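PDB 2X49: invasion protein InvA from Salmonella enterica, which is an inner-membrane protein of the type III secretion export apparatus and takes part in the invasion of intestinal epithelial cells. Local coordinates for residues A[72-77]-A[93-98]; A[121-126]-A[286-291]; A[16-21]-A[55-60]. All blocks are in the same frame, centred on the assembly; numbering follows the deposited sequence.

Interaction 1: A[72-77]-A[93-98]. With CA (calcium ion), chain E.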
loop_
_atom_site.group_PDB
_atom_site.type_symbol
_atom_site.label_atom_id
_atom_site.label_comp_id
_atom_site.label_asym_id
_atom_site.label_seq_id
_atom_site.Cartn_x
_atom_site.Cartn_y
_atom_site.Cartn_z
ATOM N N THR A 72 0.070 -4.054 -16.475
ATOM C CA THR A 72 -0.843 -4.094 -17.616
ATOM C C THR A 72 -2.025 -3.167 -17.341
ATOM O O THR A 72 -2.691 -3.304 -16.346
ATOM C CB THR A 72 -1.346 -5.521 -17.786
ATOM O OG1 THR A 72 -0.215 -6.374 -18.061
ATOM C CG2 THR A 72 -2.451 -5.653 -18.845
ATOM N N VAL A 73 -2.188 -2.175 -18.201
ATOM C CA VAL A 73 -3.241 -1.201 -18.111
ATOM C C VAL A 73 -3.940 -1.159 -19.466
ATOM O O VAL A 73 -3.306 -0.807 -20.437
ATOM C CB VAL A 73 -2.679 0.222 -17.795
ATOM C CG1 VAL A 73 -3.799 1.302 -17.823
ATOM C CG2 VAL A 73 -1.949 0.256 -16.465
ATOM N N TYR A 74 -5.211 -1.521 -19.506
ATOM C CA TYR A 74 -6.014 -1.444 -20.765
ATOM C C TYR A 74 -6.591 -0.061 -20.873
ATOM O O TYR A 74 -7.709 0.231 -20.470
ATOM C CB TYR A 74 -7.057 -2.600 -20.877
ATOM C CG TYR A 74 -6.389 -3.927 -21.150
ATOM C CD1 TYR A 74 -6.085 -4.333 -22.451
ATOM C CD2 TYR A 74 -6.028 -4.799 -20.120
ATOM C CE1 TYR A 74 -5.431 -5.454 -22.709
ATOM C CE2 TYR A 74 -5.383 -5.949 -20.372
ATOM C CZ TYR A 74 -5.096 -6.305 -21.666
ATOM O OH TYR A 74 -4.418 -7.466 -21.959
ATOM N N PHE A 75 -5.816 0.794 -21.513
ATOM C CA PHE A 75 -6.076 2.239 -21.605
ATOM C C PHE A 75 -7.446 2.583 -22.182
ATOM O O PHE A 75 -8.053 3.604 -21.820
ATOM C CB PHE A 75 -5.006 2.979 -22.420
ATOM C CG PHE A 75 -3.662 3.022 -21.744
ATOM C CD1 PHE A 75 -3.458 3.861 -20.684
ATOM C CD2 PHE A 75 -2.636 2.159 -22.128
ATOM C CE1 PHE A 75 -2.227 3.892 -20.032
ATOM C CE2 PHE A 75 -1.391 2.174 -21.460
ATOM C CZ PHE A 75 -1.204 3.048 -20.434
ATOM N N ASP A 76 -7.924 1.724 -23.052
ATOM C CA ASP A 76 -9.195 1.969 -23.771
ATOM C C ASP A 76 -10.406 1.271 -23.108
ATOM O O ASP A 76 -11.527 1.357 -23.603
ATOM C CB ASP A 76 -9.057 1.558 -25.254
ATOM C CG ASP A 76 -7.849 2.229 -25.953
ATOM O OD1 ASP A 76 -7.544 3.381 -25.627
ATOM O OD2 ASP A 76 -7.194 1.559 -26.784
ATOM N N LEU A 77 -10.153 0.584 -21.984
ATOM C CA LEU A 77 -11.202 -0.210 -21.252
ATOM C C LEU A 77 -11.374 0.348 -19.824
ATOM O O LEU A 77 -10.736 1.308 -19.435
ATOM C CB LEU A 77 -10.873 -1.720 -21.217
ATOM C CG LEU A 77 -10.575 -2.472 -22.545
ATOM C CD1 LEU A 77 -10.224 -3.940 -22.376
ATOM C CD2 LEU A 77 -11.828 -2.287 -23.451
ATOM N N ASN A 93 -17.531 -11.458 -21.793
ATOM C CA ASN A 93 -16.191 -12.055 -21.778
ATOM C C ASN A 93 -15.172 -10.959 -21.394
ATOM O O ASN A 93 -14.786 -10.132 -22.214
ATOM C CB ASN A 93 -15.830 -12.635 -23.147
ATOM C CG ASN A 93 -16.644 -13.855 -23.500
ATOM O OD1 ASN A 93 -16.791 -14.757 -22.548
ATOM N ND2 ASN A 93 -17.124 -13.988 -24.626
ATOM N N PRO A 94 -14.718 -10.927 -20.135
ATOM C CA PRO A 94 -13.803 -9.859 -19.757
ATOM C C PRO A 94 -12.422 -10.077 -20.298
ATOM O O PRO A 94 -12.065 -11.191 -20.695
ATOM C CB PRO A 94 -13.775 -9.944 -18.222
ATOM C CG PRO A 94 -14.024 -11.350 -17.947
ATOM C CD PRO A 94 -14.999 -11.845 -19.022
ATOM N N THR A 95 -11.647 -9.016 -20.280
ATOM C CA THR A 95 -10.227 -9.076 -20.557
ATOM C C THR A 95 -9.563 -9.228 -19.187
ATOM O O THR A 95 -9.872 -8.491 -18.269
ATOM C CB THR A 95 -9.749 -7.813 -21.265
ATOM O OG1 THR A 95 -10.428 -7.734 -22.530
ATOM C CG2 THR A 95 -8.235 -7.754 -21.427
ATOM N N ILE A 96 -8.753 -10.273 -19.080
ATOM C CA ILE A 96 -8.195 -10.700 -17.796
ATOM C C ILE A 96 -6.677 -10.676 -17.834
ATOM O O ILE A 96 -6.044 -11.221 -18.744
ATOM C CB ILE A 96 -8.612 -12.153 -17.417
ATOM C CG1 ILE A 96 -10.123 -12.454 -17.599
ATOM C CG2 ILE A 96 -8.175 -12.367 -15.956
ATOM C CD1 ILE A 96 -10.583 -13.899 -17.346
ATOM N N HIS A 97 -6.138 -10.012 -16.835
ATOM C CA HIS A 97 -4.714 -10.034 -16.575
ATOM C C HIS A 97 -4.477 -10.618 -15.193
ATOM O O HIS A 97 -5.194 -10.357 -14.231
ATOM C CB HIS A 97 -4.106 -8.619 -16.698
ATOM C CG HIS A 97 -2.660 -8.572 -16.336
ATOM N ND1 HIS A 97 -1.690 -9.235 -17.067
ATOM C CD2 HIS A 97 -2.008 -7.979 -15.309
ATOM C CE1 HIS A 97 -0.510 -9.048 -16.504
ATOM N NE2 HIS A 97 -0.672 -8.285 -15.443
ATOM N N GLN A 98 -3.438 -11.408 -15.079
ATOM C CA GLN A 98 -3.011 -11.993 -13.804
ATOM C C GLN A 98 -1.588 -11.629 -13.458
ATOM O O GLN A 98 -0.716 -11.542 -14.324
ATOM C CB GLN A 98 -3.210 -13.511 -13.827
ATOM C CG GLN A 98 -2.776 -14.262 -12.605
ATOM C CD GLN A 98 -2.760 -15.735 -12.868
ATOM O OE1 GLN A 98 -1.985 -16.210 -13.731
ATOM N NE2 GLN A 98 -3.589 -16.492 -12.149
HETATM CA CA CA E . -15.353 -7.330 -22.631
HETATM O O HOH W 1 -12.809 -6.495 -22.668
#

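Interaction 2: A[121-126]-A[286-291]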
loop_
_atom_site.group_PDB
_atom_site.type_symbol
_atom_site.label_atom_id
_atom_site.label_comp_id
_atom_site.label_asym_id
_atom_site.label_seq_id
_atom_site.Cartn_x
_atom_site.Cartn_y
_atom_site.Cartn_z
ATOM N N VAL A 121 -18.450 -1.708 -9.210
ATOM C CA VAL A 121 -17.666 -0.491 -9.133
ATOM C C VAL A 121 -16.598 -0.532 -10.205
ATOM O O VAL A 121 -15.881 -1.512 -10.341
ATOM C CB VAL A 121 -17.013 -0.349 -7.731
ATOM C CG1 VAL A 121 -15.963 0.716 -7.736
ATOM C CG2 VAL A 121 -18.075 -0.073 -6.674
ATOM N N LEU A 122 -16.548 0.540 -10.988
ATOM C CA LEU A 122 -15.597 0.650 -12.095
ATOM C C LEU A 122 -14.557 1.707 -11.831
ATOM O O LEU A 122 -14.771 2.715 -11.146
ATOM C CB LEU A 122 -16.301 0.962 -13.425
ATOM C CG LEU A 122 -17.424 0.065 -13.910
ATOM C CD1 LEU A 122 -18.169 0.830 -15.014
ATOM C CD2 LEU A 122 -16.955 -1.273 -14.464
ATOM N N ARG A 123 -13.397 1.430 -12.366
ATOM C CA ARG A 123 -12.291 2.365 -12.349
ATOM C C ARG A 123 -11.733 2.603 -13.767
ATOM O O ARG A 123 -11.477 1.666 -14.512
ATOM C CB ARG A 123 -11.180 1.798 -11.446
ATOM C CG ARG A 123 -10.141 2.755 -11.007
ATOM C CD ARG A 123 -9.110 2.080 -10.059
ATOM N NE ARG A 123 -9.699 1.911 -8.730
ATOM C CZ ARG A 123 -9.271 1.076 -7.778
ATOM N NH1 ARG A 123 -8.248 0.262 -7.982
ATOM N NH2 ARG A 123 -9.939 1.025 -6.634
ATOM N N ASN A 124 -11.547 3.870 -14.115
ATOM C CA ASN A 124 -10.883 4.188 -15.384
ATOM C C ASN A 124 -9.425 3.862 -15.380
ATOM O O ASN A 124 -8.762 3.704 -14.336
ATOM C CB ASN A 124 -11.113 5.619 -15.851
ATOM C CG ASN A 124 -10.411 6.642 -15.040
ATOM O OD1 ASN A 124 -9.208 6.558 -14.786
ATOM N ND2 ASN A 124 -11.153 7.689 -14.672
ATOM N N ALA A 125 -8.928 3.725 -16.585
ATOM C CA ALA A 125 -7.641 3.128 -16.808
ATOM C C ALA A 125 -6.477 3.940 -16.186
ATOM O O ALA A 125 -5.560 3.368 -15.557
ATOM C CB ALA A 125 -7.393 2.778 -18.278
ATOM N N LEU A 126 -6.540 5.261 -16.307
ATOM C CA LEU A 126 -5.457 6.140 -15.769
ATOM C C LEU A 126 -5.495 6.156 -14.229
ATOM O O LEU A 126 -4.470 6.214 -13.551
ATOM C CB LEU A 126 -5.498 7.533 -16.392
ATOM C CG LEU A 126 -5.036 7.600 -17.851
ATOM C CD1 LEU A 126 -5.177 9.036 -18.410
ATOM C CD2 LEU A 126 -3.618 7.096 -18.028
ATOM N N ALA A 286 -8.355 -8.133 -6.756
ATOM C CA ALA A 286 -6.873 -8.003 -6.660
ATOM C C ALA A 286 -6.435 -7.660 -5.252
ATOM O O ALA A 286 -7.109 -6.961 -4.525
ATOM C CB ALA A 286 -6.365 -6.935 -7.603
ATOM N N HIS A 287 -5.262 -8.149 -4.892
ATOM C CA HIS A 287 -4.751 -7.974 -3.523
ATOM C C HIS A 287 -4.585 -6.543 -3.095
ATOM O O HIS A 287 -4.813 -6.255 -1.916
ATOM C CB HIS A 287 -3.438 -8.746 -3.307
ATOM C CG HIS A 287 -3.589 -10.207 -3.560
ATOM N ND1 HIS A 287 -2.514 -11.064 -3.696
ATOM C CD2 HIS A 287 -4.702 -10.951 -3.764
ATOM C CE1 HIS A 287 -2.968 -12.281 -3.956
ATOM N NE2 HIS A 287 -4.291 -12.239 -4.003
ATOM N N LYS A 288 -4.208 -5.655 -4.023
ATOM C CA LYS A 288 -3.998 -4.238 -3.647
ATOM C C LYS A 288 -5.284 -3.577 -3.230
ATOM O O LYS A 288 -5.263 -2.522 -2.617
ATOM C CB LYS A 288 -3.361 -3.378 -4.737
ATOM C CG LYS A 288 -4.110 -3.310 -5.990
ATOM C CD LYS A 288 -3.424 -2.378 -7.030
ATOM C CE LYS A 288 -4.246 -2.266 -8.294
ATOM N NZ LYS A 288 -5.427 -1.407 -8.005
ATOM N N ASP A 289 -6.398 -4.222 -3.557
ATOM C CA ASP A 289 -7.759 -3.667 -3.325
ATOM C C ASP A 289 -8.447 -4.298 -2.127
ATOM O O ASP A 289 -9.656 -4.053 -1.830
ATOM C CB ASP A 289 -8.618 -3.799 -4.596
ATOM C CG ASP A 289 -8.098 -2.904 -5.752
ATOM O OD1 ASP A 289 -8.007 -1.661 -5.586
ATOM O OD2 ASP A 289 -7.784 -3.445 -6.841
ATOM N N LEU A 290 -7.691 -5.137 -1.464
ATOM C CA LEU A 290 -8.099 -5.859 -0.233
ATOM C C LEU A 290 -7.281 -5.462 0.953
ATOM O O LEU A 290 -6.214 -4.914 0.816
ATOM C CB LEU A 290 -7.918 -7.370 -0.419
ATOM C CG LEU A 290 -8.844 -8.065 -1.411
ATOM C CD1 LEU A 290 -8.494 -9.550 -1.681
ATOM C CD2 LEU A 290 -10.338 -7.928 -1.056
ATOM N N VAL A 291 -7.792 -5.811 2.127
ATOM C CA VAL A 291 -6.931 -5.879 3.317
ATOM C C VAL A 291 -7.176 -7.173 4.031
ATOM O O VAL A 291 -8.268 -7.757 3.987
ATOM C CB VAL A 291 -7.134 -4.687 4.280
ATOM C CG1 VAL A 291 -6.675 -3.347 3.587
ATOM C CG2 VAL A 291 -8.578 -4.622 4.772
#

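Interaction 3: A[16-21]-A[55-60]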
loop_
_atom_site.group_PDB
_atom_site.type_symbol
_atom_site.label_atom_id
_atom_site.label_comp_id
_atom_site.label_asym_id
_atom_site.label_seq_id
_atom_site.Cartn_x
_atom_site.Cartn_y
_atom_site.Cartn_z
ATOM N N LYS A 16 5.441 3.405 -27.276
ATOM C CA LYS A 16 5.597 4.498 -28.235
ATOM C C LYS A 16 4.240 5.010 -28.709
ATOM O O LYS A 16 4.004 6.216 -28.807
ATOM C CB LYS A 16 6.508 4.088 -29.402
ATOM C CG LYS A 16 6.814 5.188 -30.380
ATOM C CD LYS A 16 7.762 4.755 -31.505
ATOM C CE LYS A 16 9.195 4.360 -31.048
ATOM N NZ LYS A 16 9.863 5.361 -30.146
ATOM N N SER A 17 3.345 4.056 -28.898
ATOM C CA SER A 17 1.975 4.328 -29.370
ATOM C C SER A 17 1.100 5.089 -28.405
ATOM O O SER A 17 0.047 5.582 -28.803
ATOM C CB SER A 17 1.207 3.050 -29.738
ATOM O OG SER A 17 0.991 2.226 -28.594
ATOM N N ARG A 18 1.508 5.140 -27.137
ATOM C CA ARG A 18 0.728 5.816 -26.081
ATOM C C ARG A 18 1.405 7.068 -25.530
ATOM O O ARG A 18 0.827 7.813 -24.755
ATOM C CB ARG A 18 0.443 4.844 -24.906
ATOM C CG ARG A 18 -0.347 3.584 -25.287
ATOM C CD ARG A 18 -1.778 3.845 -25.449
ATOM N NE ARG A 18 -2.523 2.594 -25.531
ATOM C CZ ARG A 18 -3.823 2.508 -25.822
ATOM N NH1 ARG A 18 -4.507 3.616 -26.065
ATOM N NH2 ARG A 18 -4.434 1.340 -25.832
ATOM N N ARG A 19 2.645 7.284 -25.936
ATOM C CA ARG A 19 3.499 8.339 -25.328
ATOM C C ARG A 19 2.854 9.717 -25.405
ATOM O O ARG A 19 2.799 10.474 -24.402
ATOM C CB ARG A 19 4.914 8.339 -25.961
ATOM C CG ARG A 19 5.845 9.490 -25.626
ATOM C CD ARG A 19 6.505 9.166 -24.255
ATOM N NE ARG A 19 7.515 10.167 -23.928
ATOM C CZ ARG A 19 8.806 10.121 -24.258
ATOM N NH1 ARG A 19 9.322 9.127 -24.956
ATOM N NH2 ARG A 19 9.595 11.139 -23.942
ATOM N N GLU A 20 2.359 10.056 -26.581
ATOM C CA GLU A 20 1.824 11.415 -26.797
ATOM C C GLU A 20 0.597 11.614 -25.889
ATOM O O GLU A 20 0.417 12.655 -25.274
ATOM C CB GLU A 20 1.504 11.683 -28.271
ATOM C CG GLU A 20 0.935 13.019 -28.524
ATOM C CD GLU A 20 0.756 13.304 -30.030
ATOM O OE1 GLU A 20 0.512 12.347 -30.794
ATOM O OE2 GLU A 20 0.807 14.477 -30.429
ATOM N N ASP A 21 -0.242 10.599 -25.829
ATOM C CA ASP A 21 -1.468 10.667 -24.997
ATOM C C ASP A 21 -1.170 10.775 -23.502
ATOM O O ASP A 21 -1.858 11.468 -22.798
ATOM C CB ASP A 21 -2.404 9.492 -25.216
ATOM C CG ASP A 21 -3.173 9.610 -26.506
ATOM O OD1 ASP A 21 -3.089 10.650 -27.203
ATOM O OD2 ASP A 21 -3.871 8.629 -26.832
ATOM N N ASP A 55 3.742 -3.939 -25.784
ATOM C CA ASP A 55 2.405 -3.864 -26.408
ATOM C C ASP A 55 1.730 -2.593 -25.983
ATOM O O ASP A 55 2.295 -1.771 -25.248
ATOM C CB ASP A 55 1.493 -5.080 -26.172
ATOM C CG ASP A 55 0.923 -5.207 -24.755
ATOM O OD1 ASP A 55 0.843 -4.220 -23.978
ATOM O OD2 ASP A 55 0.492 -6.350 -24.465
ATOM N N ASP A 56 0.546 -2.386 -26.523
ATOM C CA ASP A 56 -0.094 -1.053 -26.370
ATOM C C ASP A 56 -0.655 -0.772 -24.969
ATOM O O ASP A 56 -1.148 0.316 -24.649
ATOM C CB ASP A 56 -1.273 -0.876 -27.366
ATOM C CG ASP A 56 -0.830 -0.644 -28.819
ATOM O OD1 ASP A 56 0.348 -0.348 -29.103
ATOM O OD2 ASP A 56 -1.725 -0.727 -29.688
ATOM N N ASN A 57 -0.583 -1.794 -24.122
ATOM C CA ASN A 57 -1.283 -1.791 -22.823
ATOM C C ASN A 57 -0.374 -2.215 -21.673
ATOM O O ASN A 57 -0.788 -2.842 -20.713
ATOM C CB ASN A 57 -2.526 -2.700 -22.912
ATOM C CG ASN A 57 -3.520 -2.218 -23.979
ATOM O OD1 ASN A 57 -4.073 -1.022 -23.758
ATOM N ND2 ASN A 57 -3.770 -2.908 -24.967
ATOM N N SER A 58 0.888 -1.918 -21.862
ATOM C CA SER A 58 1.921 -2.267 -20.835
ATOM C C SER A 58 2.746 -1.068 -20.410
ATOM O O SER A 58 3.093 -0.208 -21.217
ATOM C CB SER A 58 2.862 -3.363 -21.403
ATOM O OG SER A 58 2.159 -4.540 -21.745
ATOM N N ILE A 59 3.140 -1.063 -19.143
ATOM C CA ILE A 59 4.011 -0.014 -18.551
ATOM C C ILE A 59 5.010 -0.683 -17.642
ATOM O O ILE A 59 4.659 -1.627 -16.973
ATOM C CB ILE A 59 3.193 1.019 -17.693
ATOM C CG1 ILE A 59 2.147 1.768 -18.564
ATOM C CG2 ILE A 59 4.124 1.998 -17.008
ATOM C CD1 ILE A 59 2.677 2.952 -19.311
ATOM N N VAL A 60 6.261 -0.264 -17.696
ATOM C CA VAL A 60 7.275 -0.702 -16.721
ATOM C C VAL A 60 7.817 0.414 -15.866
ATOM O O VAL A 60 8.190 1.504 -16.299
ATOM C CB VAL A 60 8.494 -1.370 -17.439
ATOM C CG1 VAL A 60 9.481 -2.096 -16.432
ATOM C CG2 VAL A 60 8.037 -2.366 -18.472
#

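Interaction 1: A[72-77]-A[93-98]
Both T72 and T95 hold their methyl group CG2 anti to the backbone N, and T72 faces H97 while T95 faces Y74. The contact is built from two CH-pi pairs. It joins the loop that follows strand 66-72 to the edge strand 95-99 of an antiparallel sheet in the cytoplasmic C-terminal domain of this FHIPEP-family protein. H97 also has its ring carbon CG anti to the backbone N (chi1 176°), which swings the imidazole toward T72, and its face is presented to T72 CB. T72 CB stands 3.5 Å from the centroid of the H97 ring, only 8° off the ring normal. T72 OG1 lies over the same face, nearer the rim, 3.1 Å from H97 CE1. The strongest polar partner of H97 is further along its own strand: H97 NE2 is hydrogen-bonded to Q99.

In the second pair the roles are exchanged. The ring now belongs to the loop and the threonine to the strand. T95 CG2 sits 3.6 Å from the centroid of the Y74 ring and 19° off its normal, shifted toward CE2 and CZ. W106 of strand 102-107 meets the same tyrosine edge-to-face. Y74 also opens a type I turn, which L77 N closes with a hydrogen bond to Y74 O. The turn brings L77 back to the strand. There L77 CD1 touches T95 OG1 at 3.8 Å, the two side chains crossing at about a right angle.

Just ahead of the strand, the carbonyl of N93 binds a calcium ion together with E111. T95 OG1 is hydrogen-bonded at 2.7 Å to a water that also binds the calcium.

Interaction 2: A[121-126]-A[286-291]
The guanidinium of R123 meets D289 and K288 at its edge, near its own plane, and neither lies over a face. The carboxylate is turned against the guanidinium, the two planes being 52° apart. R123 NH1 gives the stronger of the two bonds across the contact, to D289 OD1 at 3.1 Å, with an N-H...O angle of 161°. It arrives on the syn side of that oxygen but somewhat out of the carboxylate plane. R123 NH2 adds a weak bond to the same atom, D289 OD1, at 3.5 Å. The grip is therefore lopsided: both donors share one oxygen, while D289 OD2 takes R79 and, weakly, K288 NZ at 3.3 Å.

From CB the lysine chain runs extended to CE, and chi4 (74°) then swings NZ toward the carboxylate. This also brings two positive groups together, R123 NH1 and K288 NZ being 3.3 Å apart. Both are donors and do not bond to each other. The acids D289 and E128 probably offset the charge. E128 is the principal partner of R123 and also forms a salt bridge with K288, whose own principal partner is H131 ND1. R79, a third positive group, is the principal partner of D289 through its salt bridge to OD2. The result is a salt-bridge network in a partly buried place, where K288 itself is buried.

The two segments are 160 residues apart at their closest ends. R123 lies on strand 122-124, an edge of the antiparallel sheet, and pairs through its backbone with R79 of strand 78-80. Helix 125-139 follows directly and carries E128 and H131, with N124 as its N-cap. The network joins this sheet edge to the 3-10 turn of K288 and D289, which leads into strand 291-294 of the parallel sheet.

Interaction 3: A[16-21]-A[55-60]
S17 and R18 of helix 16-24 each hydrogen-bond to D56. S17 OG donates to D56 OD1 at 2.7 Å and reaches that oxygen from above the carboxylate plane. R18 NE donates to the backbone oxygen D56 O at 2.8 Å, with a nearly straight N-H...O angle of 167°. That oxygen lies close to the guanidinium plane. D56 is thus held twice, by its side chain and by its carbonyl.

The turn is braced from within. D55 OD1 accepts from N57 N at 2.8 Å and from S58 OG at 2.6 Å, the two donors coming from opposite faces of the carboxylate.

A further, weak bond runs from R18 NH2 to N57 OD1 at 3.2 Å. The guanidinium and the amide are inclined to each other by 53°. The arginine chain bends at chi2 (-78°), and this fold lets NE and NH2 serve neighbouring residues of one turn. R18 NH2 also makes a salt bridge to D76. Apolar packing is slight: F75 lies on the R18 side chain, while R18 CG and CD pass close to D56 O.

This is a surface contact between helix 16-24 and the loop entering strand 58-63. On the loop side D55 to S58 form a type I beta turn, and the bond from N57 N to the D55 side chain makes an Asx turn.

From the N terminus, interaction 3 comes first. It closes the loop from helix 16-24 to the turn before strand 58-63, tying the helix to the mixed sheet. Interaction 1 follows and joins the loop after strand 66-72 to strand 95-99 of the antiparallel sheet. Interaction 2 opens later and makes the longest closure, from strand 122-124 to the turn before strand 291-294 of the parallel sheet. The three lie in series, so none nests in or crosses another. Residues 72-77 are the common link: D76 and V73 bond to R18 and N57 of interaction 3, respectively, and Y74, F75 and L77 pack on A125 of interaction 2.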